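Local coordinates for protein 2,3-dihydroxybenzoate-AMP ligase (Bacillus subtilis, PDB 1MDB) that is an AMP-binding enzyme of the ANL superfamily and binds adenosine monophosphate and 2,3-dihydroxy-benzoic acid, at residues W51-A64 and K86-L98. Numbering follows the deposited sequence.
Sequences WSYRELDTRADRLA and KEFFEVIFALFRL
Ala60 and Ala94 mark the close passage of helices 53-64 and 86-98, whose axes come within 7.9 Å at a crossing angle of -57°, with the two CA atoms 4.4 Å apart. The pair illustrates how small residues let helices approach closely while longer side chains secure the flanks: Ala94 CB packs against Ala60 O and Leu63 CG, and Ala64 CB touches Ala94 O. On one flank, Arg59 NE donates almost straight (174°) to Glu90 OE1 at 2.8 Å, reaching it from above the carboxylate plane, while Glu55 OE2 makes a weak salt bridge to Arg59 NH1. The Trp51 indole is sandwiched, with Glu55 CG and Arg59 CD on one face and Lys86 on the other, where CD stands 3.5 Å from the centroid of the five-membered ring. The bend at chi3 (-60°) lays CD and CE along that face, and NZ turns off it to hydrogen-bond Thr49 OG1. On the other flank, Arg97 NH2 forms a salt bridge with Asp57 OD2, and Asp61 OD1 adds charge attraction from outside the guanidinium plane. Arg32 of helix 27-38 pairs with both aspartates, and His170 binds Glu90 OE1. Within the AMP-binding region, Phe89 and Phe93 pack helix 86-98 against helix 242-248, while Trp51 joins edge strand 49-52 of the large mixed sheet to strand 42-46.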
loop_
_atom_site.group_PDB
_atom_site.type_symbol
_atom_site.label_atom_id
_atom_site.label_comp_id
_atom_site.label_asym_id
_atom_site.label_seq_id
_atom_site.Cartn_x
_atom_site.Cartn_y
_atom_site.Cartn_z
ATOM N N TRP A 51 -21.459 11.338 1.629
ATOM C CA TRP A 51 -20.935 12.529 2.298
ATOM C C TRP A 51 -20.440 13.502 1.244
ATOM O O TRP A 51 -19.586 13.159 0.424
ATOM C CB TRP A 51 -19.757 12.187 3.228
ATOM C CG TRP A 51 -20.125 11.768 4.616
ATOM C CD1 TRP A 51 -21.376 11.510 5.090
ATOM C CD2 TRP A 51 -19.222 11.509 5.703
ATOM N NE1 TRP A 51 -21.313 11.102 6.398
ATOM C CE2 TRP A 51 -20.002 11.093 6.801
ATOM C CE3 TRP A 51 -17.829 11.585 5.851
ATOM C CZ2 TRP A 51 -19.438 10.749 8.039
ATOM C CZ3 TRP A 51 -17.266 11.243 7.080
ATOM C CH2 TRP A 51 -18.072 10.830 8.157
ATOM N N SER A 52 -20.977 14.712 1.260
ATOM C CA SER A 52 -20.562 15.732 0.314
ATOM C C SER A 52 -19.240 16.298 0.801
ATOM O O SER A 52 -18.865 16.091 1.952
ATOM C CB SER A 52 -21.591 16.858 0.274
ATOM O OG SER A 52 -21.731 17.431 1.564
ATOM N N TYR A 53 -18.548 17.021 -0.070
ATOM C CA TYR A 53 -17.277 17.626 0.287
ATOM C C TYR A 53 -17.457 18.632 1.416
ATOM O O TYR A 53 -16.613 18.727 2.310
ATOM C CB TYR A 53 -16.648 18.317 -0.926
ATOM C CG TYR A 53 -15.878 17.387 -1.850
ATOM C CD1 TYR A 53 -16.535 16.584 -2.777
ATOM C CD2 TYR A 53 -14.484 17.310 -1.786
ATOM C CE1 TYR A 53 -15.825 15.722 -3.623
ATOM C CE2 TYR A 53 -13.761 16.448 -2.628
ATOM C CZ TYR A 53 -14.439 15.660 -3.539
ATOM O OH TYR A 53 -13.739 14.795 -4.350
ATOM N N ARG A 54 -18.559 19.381 1.377
ATOM C CA ARG A 54 -18.837 20.378 2.415
ATOM C C ARG A 54 -19.058 19.642 3.733
ATOM O O ARG A 54 -18.575 20.054 4.788
ATOM C CB ARG A 54 -20.093 21.179 2.063
ATOM C CG ARG A 54 -20.219 22.504 2.810
ATOM C CD ARG A 54 -19.459 23.624 2.097
ATOM N NE ARG A 54 -19.978 23.837 0.745
ATOM C CZ ARG A 54 -19.545 24.777 -0.093
ATOM N NH1 ARG A 54 -18.576 25.605 0.278
ATOM N NH2 ARG A 54 -20.081 24.890 -1.302
ATOM N N GLU A 55 -19.800 18.545 3.648
ATOM C CA GLU A 55 -20.101 17.708 4.801
ATOM C C GLU A 55 -18.817 17.276 5.519
ATOM O O GLU A 55 -18.663 17.496 6.722
ATOM C CB GLU A 55 -20.884 16.483 4.333
ATOM C CG GLU A 55 -20.935 15.329 5.310
ATOM C CD GLU A 55 -22.291 15.164 5.957
ATOM O OE1 GLU A 55 -23.292 15.610 5.359
ATOM O OE2 GLU A 55 -22.358 14.571 7.057
ATOM N N LEU A 56 -17.905 16.656 4.773
ATOM C CA LEU A 56 -16.640 16.198 5.329
ATOM C C LEU A 56 -15.889 17.380 5.939
ATOM O O LEU A 56 -15.319 17.277 7.024
ATOM C CB LEU A 56 -15.795 15.546 4.227
ATOM C CG LEU A 56 -14.393 15.058 4.605
ATOM C CD1 LEU A 56 -14.469 14.067 5.762
ATOM C CD2 LEU A 56 -13.748 14.408 3.382
ATOM N N ASP A 57 -15.905 18.504 5.225
ATOM C CA ASP A 57 -15.248 19.727 5.675
ATOM C C ASP A 57 -15.785 20.125 7.054
ATOM O O ASP A 57 -15.014 20.359 7.996
ATOM C CB ASP A 57 -15.522 20.852 4.669
ATOM C CG ASP A 57 -14.680 22.091 4.924
ATOM O OD1 ASP A 57 -15.241 23.204 4.908
ATOM O OD2 ASP A 57 -13.458 21.961 5.124
ATOM N N THR A 58 -17.108 20.186 7.169
ATOM C CA THR A 58 -17.752 20.565 8.422
ATOM C C THR A 58 -17.473 19.586 9.564
ATOM O O THR A 58 -17.115 20.001 10.656
ATOM C CB THR A 58 -19.284 20.702 8.248
ATOM O OG1 THR A 58 -19.567 21.735 7.298
ATOM C CG2 THR A 58 -19.945 21.062 9.579
ATOM N N ARG A 59 -17.642 18.290 9.316
ATOM C CA ARG A 59 -17.395 17.293 10.350
ATOM C C ARG A 59 -15.941 17.347 10.831
ATOM O O ARG A 59 -15.670 17.161 12.013
ATOM C CB ARG A 59 -17.741 15.895 9.826
ATOM C CG ARG A 59 -19.197 15.779 9.365
ATOM C CD ARG A 59 -19.577 14.369 8.919
ATOM N NE ARG A 59 -19.426 13.394 9.993
ATOM C CZ ARG A 59 -20.391 12.577 10.405
ATOM N NH1 ARG A 59 -21.582 12.616 9.832
ATOM N NH2 ARG A 59 -20.163 11.719 11.390
ATOM N N ALA A 60 -15.018 17.614 9.913
ATOM C CA ALA A 60 -13.599 17.704 10.240
ATOM C C ALA A 60 -13.312 18.882 11.190
ATOM O O ALA A 60 -12.501 18.758 12.123
ATOM C CB ALA A 60 -12.786 17.852 8.959
ATOM N N ASP A 61 -13.961 20.020 10.944
ATOM C CA ASP A 61 -13.787 21.192 11.795
ATOM C C ASP A 61 -14.351 20.879 13.167
ATOM O O ASP A 61 -13.681 21.046 14.193
ATOM C CB ASP A 61 -14.538 22.403 11.244
ATOM C CG ASP A 61 -13.785 23.115 10.154
ATOM O OD1 ASP A 61 -12.539 23.046 10.151
ATOM O OD2 ASP A 61 -14.443 23.762 9.309
ATOM N N ARG A 62 -15.597 20.424 13.171
ATOM C CA ARG A 62 -16.275 20.095 14.410
ATOM C C ARG A 62 -15.587 18.981 15.190
ATOM O O ARG A 62 -15.645 18.959 16.421
ATOM C CB ARG A 62 -17.733 19.720 14.127
ATOM C CG ARG A 62 -18.594 20.893 13.649
ATOM C CD ARG A 62 -20.045 20.469 13.398
ATOM N NE ARG A 62 -20.730 20.011 14.607
ATOM C CZ ARG A 62 -21.105 20.805 15.608
ATOM N NH1 ARG A 62 -20.865 22.105 15.548
ATOM N NH2 ARG A 62 -21.727 20.299 16.666
ATOM N N LEU A 63 -14.932 18.056 14.490
ATOM C CA LEU A 63 -14.253 16.961 15.182
ATOM C C LEU A 63 -12.918 17.443 15.743
ATOM O O LEU A 63 -12.534 17.084 16.853
ATOM C CB LEU A 63 -14.031 15.768 14.241
ATOM C CG LEU A 63 -13.323 14.544 14.848
ATOM C CD1 LEU A 63 -14.096 14.060 16.073
ATOM C CD2 LEU A 63 -13.218 13.423 13.823
ATOM N N ALA A 64 -12.215 18.263 14.976
ATOM C CA ALA A 64 -10.935 18.790 15.425
ATOM C C ALA A 64 -11.135 19.478 16.772
ATOM O O ALA A 64 -10.319 19.335 17.688
ATOM C CB ALA A 64 -10.382 19.778 14.400
ATOM N N LYS A 86 -16.550 5.717 6.426
ATOM C CA LYS A 86 -16.553 7.168 6.300
ATOM C C LYS A 86 -15.773 7.873 7.403
ATOM O O LYS A 86 -15.094 8.859 7.153
ATOM C CB LYS A 86 -17.994 7.692 6.297
ATOM C CG LYS A 86 -18.848 7.197 5.141
ATOM C CD LYS A 86 -20.128 8.024 4.999
ATOM C CE LYS A 86 -20.991 7.967 6.254
ATOM N NZ LYS A 86 -21.415 6.586 6.557
ATOM N N GLU A 87 -15.885 7.367 8.623
ATOM C CA GLU A 87 -15.200 7.960 9.765
ATOM C C GLU A 87 -13.717 8.212 9.507
ATOM O O GLU A 87 -13.184 9.252 9.893
ATOM C CB GLU A 87 -15.375 7.069 10.994
ATOM C CG GLU A 87 -16.764 7.102 11.601
ATOM C CD GLU A 87 -17.855 6.639 10.646
ATOM O OE1 GLU A 87 -17.652 5.637 9.927
ATOM O OE2 GLU A 87 -18.930 7.273 10.630
ATOM N N PHE A 88 -13.050 7.270 8.848
ATOM C CA PHE A 88 -11.630 7.425 8.541
ATOM C C PHE A 88 -11.337 8.836 8.055
ATOM O O PHE A 88 -10.425 9.503 8.544
ATOM C CB PHE A 88 -11.218 6.427 7.457
ATOM C CG PHE A 88 -9.781 6.541 7.024
ATOM C CD1 PHE A 88 -8.764 5.946 7.768
ATOM C CD2 PHE A 88 -9.449 7.204 5.843
ATOM C CE1 PHE A 88 -7.428 6.004 7.336
ATOM C CE2 PHE A 88 -8.120 7.272 5.397
ATOM C CZ PHE A 88 -7.108 6.667 6.144
ATOM N N PHE A 89 -12.129 9.294 7.090
ATOM C CA PHE A 89 -11.925 10.610 6.501
ATOM C C PHE A 89 -12.119 11.816 7.411
ATOM O O PHE A 89 -11.342 12.772 7.344
ATOM C CB PHE A 89 -12.784 10.755 5.237
ATOM C CG PHE A 89 -12.407 9.796 4.150
ATOM C CD1 PHE A 89 -13.070 8.583 4.013
ATOM C CD2 PHE A 89 -11.350 10.086 3.292
ATOM C CE1 PHE A 89 -12.689 7.666 3.030
ATOM C CE2 PHE A 89 -10.957 9.184 2.308
ATOM C CZ PHE A 89 -11.628 7.969 2.176
ATOM N N GLU A 90 -13.149 11.801 8.245
ATOM C CA GLU A 90 -13.349 12.930 9.132
ATOM C C GLU A 90 -12.269 12.867 10.209
ATOM O O GLU A 90 -11.799 13.894 10.701
ATOM C CB GLU A 90 -14.753 12.904 9.759
ATOM C CG GLU A 90 -15.022 11.819 10.793
ATOM C CD GLU A 90 -16.430 11.936 11.379
ATOM O OE1 GLU A 90 -16.992 13.050 11.349
ATOM O OE2 GLU A 90 -16.966 10.929 11.881
ATOM N N VAL A 91 -11.855 11.653 10.549
ATOM C CA VAL A 91 -10.828 11.471 11.568
ATOM C C VAL A 91 -9.476 12.023 11.144
ATOM O O VAL A 91 -8.855 12.764 11.909
ATOM C CB VAL A 91 -10.672 9.973 11.961
ATOM C CG1 VAL A 91 -9.314 9.731 12.632
ATOM C CG2 VAL A 91 -11.793 9.580 12.925
ATOM N N ILE A 92 -9.012 11.693 9.939
ATOM C CA ILE A 92 -7.701 12.196 9.534
ATOM C C ILE A 92 -7.655 13.704 9.235
ATOM O O ILE A 92 -6.711 14.373 9.631
ATOM C CB ILE A 92 -7.100 11.420 8.315
ATOM C CG1 ILE A 92 -7.866 11.736 7.031
ATOM C CG2 ILE A 92 -7.099 9.925 8.598
ATOM C CD1 ILE A 92 -7.162 11.201 5.793
ATOM N N PHE A 93 -8.658 14.245 8.545
ATOM C CA PHE A 93 -8.634 15.671 8.241
ATOM C C PHE A 93 -8.804 16.525 9.504
ATOM O O PHE A 93 -8.349 17.666 9.552
ATOM C CB PHE A 93 -9.689 16.028 7.169
ATOM C CG PHE A 93 -9.233 15.733 5.760
ATOM C CD1 PHE A 93 -9.512 14.510 5.162
ATOM C CD2 PHE A 93 -8.447 16.649 5.068
ATOM C CE1 PHE A 93 -9.009 14.201 3.897
ATOM C CE2 PHE A 93 -7.938 16.351 3.805
ATOM C CZ PHE A 93 -8.218 15.127 3.219
ATOM N N ALA A 94 -9.456 15.971 10.519
ATOM C CA ALA A 94 -9.627 16.674 11.785
ATOM C C ALA A 94 -8.252 16.698 12.455
ATOM O O ALA A 94 -7.823 17.721 13.001
ATOM C CB ALA A 94 -10.622 15.938 12.674
ATOM N N LEU A 95 -7.568 15.559 12.420
ATOM C CA LEU A 95 -6.235 15.477 13.002
ATOM C C LEU A 95 -5.322 16.401 12.211
ATOM O O LEU A 95 -4.495 17.110 12.779
ATOM C CB LEU A 95 -5.717 14.044 12.947
ATOM C CG LEU A 95 -6.425 13.090 13.919
ATOM C CD1 LEU A 95 -5.982 11.658 13.659
ATOM C CD2 LEU A 95 -6.102 13.504 15.361
ATOM N N PHE A 96 -5.486 16.394 10.894
ATOM C CA PHE A 96 -4.692 17.242 10.017
ATOM C C PHE A 96 -4.854 18.725 10.372
ATOM O O PHE A 96 -3.876 19.477 10.350
ATOM C CB PHE A 96 -5.100 17.005 8.556
ATOM C CG PHE A 96 -4.566 15.723 7.965
ATOM C CD1 PHE A 96 -5.151 15.173 6.830
ATOM C CD2 PHE A 96 -3.459 15.086 8.516
ATOM C CE1 PHE A 96 -4.638 14.010 6.251
ATOM C CE2 PHE A 96 -2.943 13.917 7.939
ATOM C CZ PHE A 96 -3.533 13.386 6.810
ATOM N N ARG A 97 -6.076 19.147 10.711
ATOM C CA ARG A 97 -6.318 20.556 11.054
ATOM C C ARG A 97 -5.855 20.944 12.455
ATOM O O ARG A 97 -5.655 22.125 12.748
ATOM C CB ARG A 97 -7.801 20.909 10.886
ATOM C CG ARG A 97 -8.312 20.692 9.463
ATOM C CD ARG A 97 -9.118 21.862 8.940
ATOM N NE ARG A 97 -10.453 21.442 8.552
ATOM C CZ ARG A 97 -10.982 21.585 7.344
ATOM N NH1 ARG A 97 -10.298 22.148 6.363
ATOM N NH2 ARG A 97 -12.207 21.150 7.122
ATOM N N LEU A 98 -5.685 19.950 13.320
ATOM C CA LEU A 98 -5.226 20.184 14.686
ATOM C C LEU A 98 -3.712 20.054 14.723
ATOM O O LEU A 98 -3.080 20.326 15.740
ATOM C CB LEU A 98 -5.850 19.147 15.628
ATOM C CG LEU A 98 -5.441 19.144 17.107
ATOM C CD1 LEU A 98 -5.635 20.531 17.718
ATOM C CD2 LEU A 98 -6.277 18.112 17.854
#